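Local coordinates for 70 KDA protein (Xanthomonas sp., PDB 4B2N), which is a diheme c-type cytochrome that acts as a rubber oxygenase, using dioxygen to cleave the polyisoprene of latex processively, at residues 348-352 and 508-512. Residues are numbered along the deposited sequence; the frame is centred on the assembly and turned at random.
Sequences PATYP and GAWAT
This is loop-to-loop packing built round an indole: Trp510 lies against the extended run Ala349-Tyr351 and the ring of Pro352, so that two loops, one following helix 333-345 and the other within the cytochrome c-like region, are joined mainly by one large side chain. The one hydrogen bond between them runs from Trp510 NE1 to Ala349 O, 2.9 Å long with an N-H...O angle of 153°. The oxygen sits close to the indole plane, while NE1 approaches from above the plane of the carbonyl group. The indole is sandwiched: Tyr351 CA lies over one face, in a CH-pi contact 3.9 Å from the centroid of the six-membered ring, and Ala511 CB, from the next residue of the same loop, covers the opposite face. On the Tyr351 side, Pro352 CD also touches the far end of the indole, 3.4 Å from Trp510 CH2. Tyr351 CG lies opposite its own backbone N (chi1 -178°), which swings the phenol so that its edge faces the indole in a T-shaped stack, planes at 85°, with CD1 3.6 Å from Trp510 CE3. Bond and stack together should fix the rotation of the indole. At the other end, Pro348 CB lies 3.5 Å from Gly508 CA, closer than usual van der Waals contact, over a residue with no side chain. Trp562 meets both Tyr351 and Pro352, and Leu199 touches Trp510, whose side chain is about 9 Å from a bound heme c. The contact thus ties the connection between helices 333-345 and 357-369 to the loop running from strand 500-502 to helix 524-528.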
# COMPACT_ATOMS: atom_id res chain seq x y z
N PRO A 348 -3.23 -15.16 1.80
CA PRO A 348 -2.12 -15.03 2.74
C PRO A 348 -1.42 -16.33 3.09
O PRO A 348 -2.05 -17.41 3.08
CB PRO A 348 -2.83 -14.52 4.04
CG PRO A 348 -4.12 -14.02 3.59
CD PRO A 348 -4.54 -14.87 2.41
N ALA A 349 -0.13 -16.23 3.44
CA ALA A 349 0.59 -17.37 4.07
C ALA A 349 -0.13 -17.83 5.33
O ALA A 349 -0.76 -17.01 6.06
CB ALA A 349 2.01 -16.93 4.46
N THR A 350 -0.06 -19.14 5.58
CA THR A 350 -0.68 -19.71 6.76
C THR A 350 0.35 -19.75 7.87
O THR A 350 1.55 -19.86 7.65
CB THR A 350 -1.25 -21.14 6.53
OG1 THR A 350 -0.18 -21.99 6.10
CG2 THR A 350 -2.37 -21.12 5.50
N TYR A 351 -0.12 -19.67 9.10
CA TYR A 351 0.77 -19.46 10.24
C TYR A 351 1.63 -20.68 10.41
O TYR A 351 1.07 -21.78 10.36
CB TYR A 351 -0.12 -19.32 11.43
CG TYR A 351 0.63 -19.05 12.69
CD1 TYR A 351 1.11 -17.76 12.96
CD2 TYR A 351 0.82 -20.07 13.65
CE1 TYR A 351 1.82 -17.49 14.12
CE2 TYR A 351 1.48 -19.79 14.84
CZ TYR A 351 1.97 -18.50 15.07
OH TYR A 351 2.62 -18.23 16.24
N PRO A 352 2.98 -20.52 10.52
CA PRO A 352 3.85 -21.69 10.46
C PRO A 352 4.10 -22.36 11.84
O PRO A 352 4.73 -23.42 11.90
CB PRO A 352 5.15 -21.13 9.84
CG PRO A 352 5.18 -19.72 10.38
CD PRO A 352 3.76 -19.29 10.68
N GLY A 508 -4.11 -13.23 7.57
CA GLY A 508 -2.70 -12.94 7.15
C GLY A 508 -2.06 -11.98 8.15
O GLY A 508 -0.84 -11.83 8.19
N ALA A 509 -2.86 -11.33 9.00
CA ALA A 509 -2.34 -10.25 9.84
C ALA A 509 -1.32 -10.77 10.82
O ALA A 509 -0.50 -10.02 11.32
CB ALA A 509 -3.48 -9.59 10.61
N TRP A 510 -1.37 -12.06 11.13
CA TRP A 510 -0.31 -12.67 11.95
C TRP A 510 1.10 -12.33 11.49
O TRP A 510 2.06 -12.20 12.30
CB TRP A 510 -0.58 -14.20 11.98
CG TRP A 510 -0.15 -15.00 10.73
CD1 TRP A 510 -0.97 -15.50 9.70
CD2 TRP A 510 1.21 -15.33 10.30
NE1 TRP A 510 -0.25 -16.15 8.75
CE2 TRP A 510 1.06 -16.09 9.03
CE3 TRP A 510 2.48 -15.19 10.86
CZ2 TRP A 510 2.12 -16.61 8.36
CZ3 TRP A 510 3.56 -15.69 10.12
CH2 TRP A 510 3.38 -16.40 8.92
N ALA A 511 1.25 -12.14 10.17
CA ALA A 511 2.52 -12.03 9.50
C ALA A 511 2.96 -10.58 9.20
O ALA A 511 4.13 -10.33 8.77
CB ALA A 511 2.44 -12.77 8.17
N THR A 512 2.04 -9.64 9.33
CA THR A 512 2.23 -8.31 8.71
C THR A 512 2.57 -7.22 9.70
O THR A 512 2.31 -6.04 9.45
CB THR A 512 1.01 -7.91 7.85
OG1 THR A 512 -0.13 -7.76 8.72
CG2 THR A 512 0.67 -9.02 6.83